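Local coordinates for uncharacterized protein yqbN (Bacillus subtilis, PDB 3KLU) that is of unknown function but probably acts as a chaperone in the assembly of a phage-like tail, at residues P43-A48 with T89-T94; K47-D52 with E132-D137. All coordinates share one frame; numbering follows the deposited sequence.

Contact 1: P43-A48 with T89-T94; sequences PFIFKA and TTVYPT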
loop_
_atom_site.group_PDB
_atom_site.type_symbol
_atom_site.label_atom_id
_atom_site.label_comp_id
_atom_site.label_asym_id
_atom_site.label_seq_id
_atom_site.Cartn_x
_atom_site.Cartn_y
_atom_site.Cartn_z
ATOM N N PRO A 43 -2.357 -14.037 0.871
ATOM C CA PRO A 43 -2.431 -12.743 1.571
ATOM C C PRO A 43 -1.711 -11.613 0.846
ATOM O O PRO A 43 -0.805 -11.847 0.049
ATOM C CB PRO A 43 -1.793 -13.040 2.930
ATOM C CG PRO A 43 -0.751 -14.066 2.584
ATOM C CD PRO A 43 -1.454 -14.967 1.590
ATOM N N PHE A 44 -2.150 -10.390 1.108
ATOM C CA PHE A 44 -1.497 -9.237 0.527
ATOM C C PHE A 44 -0.287 -8.963 1.411
ATOM O O PHE A 44 -0.330 -9.216 2.618
ATOM C CB PHE A 44 -2.402 -8.027 0.610
ATOM C CG PHE A 44 -3.316 -7.882 -0.538
ATOM C CD1 PHE A 44 -3.884 -8.984 -1.132
ATOM C CD2 PHE A 44 -3.654 -6.628 -0.987
ATOM C CE1 PHE A 44 -4.813 -8.826 -2.188
ATOM C CE2 PHE A 44 -4.579 -6.446 -2.037
ATOM C CZ PHE A 44 -5.157 -7.549 -2.635
ATOM N N ILE A 45 0.782 -8.449 0.804
ATOM C CA ILE A 45 1.973 -8.065 1.536
ATOM C C ILE A 45 2.076 -6.545 1.483
ATOM O O ILE A 45 2.157 -5.935 0.380
ATOM C CB ILE A 45 3.212 -8.640 0.919
ATOM C CG1 ILE A 45 3.140 -10.150 0.971
ATOM C CG2 ILE A 45 4.453 -8.164 1.697
ATOM C CD1 ILE A 45 4.342 -10.803 0.290
ATOM N N PHE A 46 2.046 -5.943 2.674
ATOM C CA PHE A 46 2.137 -4.498 2.847
ATOM C C PHE A 46 3.497 -4.151 3.442
ATOM O O PHE A 46 4.154 -5.000 4.075
ATOM C CB PHE A 46 1.059 -3.976 3.795
ATOM C CG PHE A 46 -0.371 -4.163 3.285
ATOM C CD1 PHE A 46 -1.002 -5.410 3.360
ATOM C CD2 PHE A 46 -1.104 -3.072 2.824
ATOM C CE1 PHE A 46 -2.347 -5.550 2.994
ATOM C CE2 PHE A 46 -2.448 -3.202 2.454
ATOM C CZ PHE A 46 -3.070 -4.431 2.538
ATOM N N LYS A 47 3.920 -2.912 3.202
ATOM C CA LYS A 47 5.174 -2.384 3.716
ATOM C C LYS A 47 5.092 -0.880 3.589
ATOM O O LYS A 47 5.037 -0.359 2.480
ATOM C CB LYS A 47 6.363 -2.875 2.906
ATOM C CG LYS A 47 7.698 -2.403 3.470
ATOM C CD LYS A 47 8.812 -2.672 2.458
ATOM C CE LYS A 47 10.155 -2.672 3.134
ATOM N NZ LYS A 47 10.260 -1.379 3.838
ATOM N N ALA A 48 5.051 -0.197 4.729
ATOM C CA ALA A 48 4.984 1.267 4.783
ATOM C C ALA A 48 5.964 1.972 3.827
ATOM O O ALA A 48 7.095 1.522 3.583
ATOM C CB ALA A 48 5.244 1.753 6.217
ATOM N N THR A 89 2.015 1.168 -0.802
ATOM C CA THR A 89 2.269 0.434 0.427
ATOM C C THR A 89 2.054 -1.069 0.172
ATOM O O THR A 89 2.462 -1.913 0.962
ATOM C CB THR A 89 1.284 0.903 1.477
ATOM O OG1 THR A 89 1.515 2.294 1.691
ATOM C CG2 THR A 89 1.394 0.111 2.766
ATOM N N THR A 90 1.406 -1.406 -0.939
ATOM C CA THR A 90 1.135 -2.811 -1.209
ATOM C C THR A 90 2.163 -3.440 -2.105
ATOM O O THR A 90 2.165 -3.198 -3.310
ATOM C CB THR A 90 -0.264 -2.979 -1.813
ATOM O OG1 THR A 90 -1.230 -2.476 -0.885
ATOM C CG2 THR A 90 -0.570 -4.438 -2.082
ATOM N N VAL A 91 2.995 -4.290 -1.504
ATOM C CA VAL A 91 4.087 -4.967 -2.197
ATOM C C VAL A 91 3.639 -6.065 -3.159
ATOM O O VAL A 91 4.206 -6.233 -4.238
ATOM C CB VAL A 91 5.056 -5.636 -1.174
ATOM C CG1 VAL A 91 6.346 -5.971 -1.850
ATOM C CG2 VAL A 91 5.277 -4.733 0.022
ATOM N N TYR A 92 2.666 -6.854 -2.696
ATOM C CA TYR A 92 2.106 -7.963 -3.461
ATOM C C TYR A 92 0.639 -8.012 -3.081
ATOM O O TYR A 92 0.287 -8.260 -1.909
ATOM C CB TYR A 92 2.794 -9.275 -3.080
ATOM C CG TYR A 92 2.211 -10.508 -3.742
ATOM C CD1 TYR A 92 2.297 -10.680 -5.129
ATOM C CD2 TYR A 92 1.612 -11.525 -2.993
ATOM C CE1 TYR A 92 1.822 -11.823 -5.761
ATOM C CE2 TYR A 92 1.138 -12.683 -3.629
ATOM C CZ TYR A 92 1.262 -12.817 -5.017
ATOM O OH TYR A 92 0.913 -13.978 -5.651
ATOM N N PRO A 93 -0.256 -7.796 -4.069
ATOM C CA PRO A 93 0.108 -7.533 -5.463
ATOM C C PRO A 93 0.391 -6.051 -5.694
ATOM O O PRO A 93 -0.225 -5.215 -5.066
ATOM C CB PRO A 93 -1.142 -8.004 -6.208
ATOM C CG PRO A 93 -2.240 -7.430 -5.332
ATOM C CD PRO A 93 -1.726 -7.688 -3.884
ATOM N N THR A 94 1.333 -5.709 -6.570
ATOM C CA THR A 94 1.551 -4.299 -6.825
ATOM C C THR A 94 0.722 -3.976 -8.055
ATOM O O THR A 94 0.965 -4.490 -9.148
ATOM C CB THR A 94 3.030 -3.933 -7.083
ATOM O OG1 THR A 94 3.122 -2.605 -7.644
ATOM C CG2 THR A 94 3.639 -4.902 -7.993
#
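Ile45 faces both Val91 and Tyr92 in a classic beta bulge, where strand 44-46 pairs antiparallel with strand 90-92 in a small sheet. Ile45 O takes two N-H groups. Val91 N lies 2.6 Å from Ile45 O, nearly along the C=O axis but with a bent N-H...O angle of 132°. Tyr92 N reaches the same oxygen, Ile45 O, at 3.3 Å in the carbonyl plane. Ile45 N returns a straighter bond to Tyr92 O, and Lys47 N closes the pairing on Thr89 O. The tightly packed side holds Phe44, Phe46 and Thr90, backed by Trp126. The Phe46 ring meets Thr89 CG2 at its edge, while Thr90 OG1, bonded to Ala86 O and Trp126 NE1, lies 3.6 Å from Phe46 CE2. The other face is looser and nearer solvent: Ile45 CG2, anti to the backbone N, rests on Val91 CB, which leaves CG1 and CD1 for Tyr92 CB. Lys47 CB touches Val91 CG2. Beyond Tyr92 a cis peptide introduces Pro93, whose CD lies over one face of the Phe44 ring in a CH-pi contact, 3.4 Å from the ring centroid and only 3° off the ring normal.

Contact 2: K47-D52 with E132-D137; sequences KAITTD and EINGFD
Asn134 reaches across to Ile49 with its side-chain amide, and OD1 accepts the backbone N-H of Ile49 in the amide carbonyl plane, with Ile49 N 2.8 Å from Asn134 OD1. The N-H...O angle is 148°. The same oxygen lies 3.2 Å from Ala48 CA and touches Ala48 CB, so it sits close against the backbone of the loop between strand 44-46 and helix 51-60. A water gives a second link, donating to Ile49 O at 2.6 Å and to Asn134 OD1 at 2.8 Å; the amide oxygen thus receives both a direct and a water-borne hydrogen. Next to this polar grip, Ala48 CB and Ile133 CG2 make a small apolar contact at 4.1 Å. Both methyls also lie against backbone atoms, Ile133 CG2 on Ala48 N and Ala48 CB on Ile133 O.

Further out, the other end of the amide fixes its rotation: Asn134 ND2 donates to Ala130 O and to Thr89 OG1, which is itself bonded to Ile85 O in helix 78-89. With CG anti to the carbonyl carbon (chi1 -78°), the amide swings off the end of helix 120-133 so that OD1 meets the loop while ND2 turns to Ala130 O. The backbone beneath it is set by a Schellman motif, in which Gly135, at positive phi, is the C-prime residue: Gly135 N bonds to Glu132 O and Phe136 N to Ile131 O. On the loop side, Glu24 OE2 takes the N-H of Ala48, and Thr50 N-caps the following helix through OG1 to Arg53 N. Asn134 and Ile133 therefore join the C-terminal end of helix 120-133 to the loop leading into helix 51-60, while Ile49 packs on Ile54 and Leu57 of that helix and on Glu88 and Thr89 at the end of helix 78-89.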
loop_
_atom_site.group_PDB
_atom_site.type_symbol
_atom_site.label_atom_id
_atom_site.label_comp_id
_atom_site.label_asym_id
_atom_site.label_seq_id
_atom_site.Cartn_x
_atom_site.Cartn_y
_atom_site.Cartn_z
ATOM N N LYS A 47 3.920 -2.912 3.202
ATOM C CA LYS A 47 5.174 -2.384 3.716
ATOM C C LYS A 47 5.092 -0.880 3.589
ATOM O O LYS A 47 5.037 -0.359 2.480
ATOM C CB LYS A 47 6.363 -2.875 2.906
ATOM C CG LYS A 47 7.698 -2.403 3.470
ATOM C CD LYS A 47 8.812 -2.672 2.458
ATOM C CE LYS A 47 10.155 -2.672 3.134
ATOM N NZ LYS A 47 10.260 -1.379 3.838
ATOM N N ALA A 48 5.051 -0.197 4.729
ATOM C CA ALA A 48 4.984 1.267 4.783
ATOM C C ALA A 48 5.964 1.972 3.827
ATOM O O ALA A 48 7.095 1.522 3.583
ATOM C CB ALA A 48 5.244 1.753 6.217
ATOM N N ILE A 49 5.509 3.077 3.265
ATOM C CA ILE A 49 6.386 3.827 2.392
ATOM C C ILE A 49 7.028 4.904 3.285
ATOM O O ILE A 49 6.804 4.927 4.492
ATOM C CB ILE A 49 5.596 4.425 1.215
ATOM C CG1 ILE A 49 4.465 5.316 1.735
ATOM C CG2 ILE A 49 5.009 3.285 0.395
ATOM C CD1 ILE A 49 3.815 6.176 0.677
ATOM N N THR A 50 7.808 5.793 2.706
ATOM C CA THR A 50 8.472 6.784 3.511
ATOM C C THR A 50 7.635 8.022 3.716
ATOM O O THR A 50 6.631 8.283 3.003
ATOM C CB THR A 50 9.782 7.184 2.860
ATOM O OG1 THR A 50 9.496 7.861 1.635
ATOM C CG2 THR A 50 10.606 5.921 2.527
ATOM N N THR A 51 8.040 8.786 4.710
ATOM C CA THR A 51 7.365 10.022 5.021
ATOM C C THR A 51 7.595 10.988 3.856
ATOM O O THR A 51 6.672 11.663 3.421
ATOM C CB THR A 51 7.917 10.570 6.351
ATOM O OG1 THR A 51 7.638 9.616 7.399
ATOM C CG2 THR A 51 7.317 11.948 6.652
ATOM N N ASP A 52 8.817 11.025 3.331
ATOM C CA ASP A 52 9.136 11.883 2.188
ATOM C C ASP A 52 8.168 11.552 1.041
ATOM O O ASP A 52 7.630 12.436 0.376
ATOM C CB ASP A 52 10.586 11.636 1.680
ATOM C CG ASP A 52 11.671 12.343 2.534
ATOM O OD1 ASP A 52 11.305 13.057 3.483
ATOM O OD2 ASP A 52 12.898 12.191 2.260
ATOM N N GLU A 132 -3.076 2.210 7.958
ATOM C CA GLU A 132 -2.648 1.727 9.249
ATOM C C GLU A 132 -1.200 1.278 9.188
ATOM O O GLU A 132 -0.432 1.573 10.089
ATOM C CB GLU A 132 -3.541 0.561 9.675
ATOM C CG GLU A 132 -3.063 -0.180 10.933
ATOM C CD GLU A 132 -3.797 -1.498 11.149
ATOM O OE1 GLU A 132 -5.031 -1.539 10.936
ATOM O OE2 GLU A 132 -3.137 -2.484 11.534
ATOM N N ILE A 133 -0.837 0.537 8.143
ATOM C CA ILE A 133 0.532 0.076 7.972
ATOM C C ILE A 133 1.546 1.263 7.933
ATOM O O ILE A 133 2.736 1.087 8.229
ATOM C CB ILE A 133 0.661 -0.729 6.661
ATOM C CG1 ILE A 133 0.053 -2.127 6.837
ATOM C CG2 ILE A 133 2.137 -0.846 6.246
ATOM C CD1 ILE A 133 0.863 -3.059 7.672
ATOM N N ASN A 134 1.083 2.462 7.570
ATOM C CA ASN A 134 1.968 3.602 7.504
ATOM C C ASN A 134 1.927 4.398 8.808
ATOM O O ASN A 134 2.227 5.592 8.821
ATOM C CB ASN A 134 1.566 4.487 6.319
ATOM C CG ASN A 134 2.041 3.938 5.013
ATOM O OD1 ASN A 134 3.226 3.937 4.732
ATOM N ND2 ASN A 134 1.125 3.432 4.213
ATOM N N GLY A 135 1.540 3.724 9.893
ATOM C CA GLY A 135 1.447 4.358 11.201
ATOM C C GLY A 135 0.378 5.419 11.410
ATOM O O GLY A 135 0.365 6.084 12.437
ATOM N N PHE A 136 -0.532 5.624 10.473
ATOM C CA PHE A 136 -1.549 6.646 10.712
ATOM C C PHE A 136 -2.703 6.131 11.549
ATOM O O PHE A 136 -3.407 5.206 11.149
ATOM C CB PHE A 136 -2.060 7.190 9.393
ATOM C CG PHE A 136 -1.018 7.930 8.631
ATOM C CD1 PHE A 136 -0.495 9.120 9.139
ATOM C CD2 PHE A 136 -0.509 7.424 7.444
ATOM C CE1 PHE A 136 0.526 9.799 8.479
ATOM C CE2 PHE A 136 0.516 8.093 6.766
ATOM C CZ PHE A 136 1.035 9.284 7.287
ATOM N N ASP A 137 -2.884 6.710 12.729
ATOM C CA ASP A 137 -3.970 6.289 13.598
ATOM C C ASP A 137 -3.852 4.807 13.944
ATOM O O ASP A 137 -3.147 4.435 14.881
ATOM C CB ASP A 137 -5.307 6.563 12.905
ATOM C CG ASP A 137 -6.480 6.028 13.683
ATOM O OD1 ASP A 137 -6.658 6.434 14.853
ATOM O OD2 ASP A 137 -7.227 5.199 13.123
HETATM O O HOH W 1 4.938 5.679 6.193
#

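From the N terminus, strand 26-28 comes first and pairs with strand 44-46, on whose other side contact 1 adds strand 90-92, closing a loop that contains helices 51-60 and 78-89. Contact 2 leaves from the same stretch, sharing Lys47 and Ala48 with contact 1, and closes a longer loop onto the end of helix 120-133. The 89-94 segment falls inside this second loop but 43-46 lie before it, so the two loops cross rather than nest. The contacts touch where Thr89 CG2 packs on Ile133 CG2 and, separately, where Phe46 CB meets Ile133 CG1. Together they tie the sheet to helices 78-89 and 120-133.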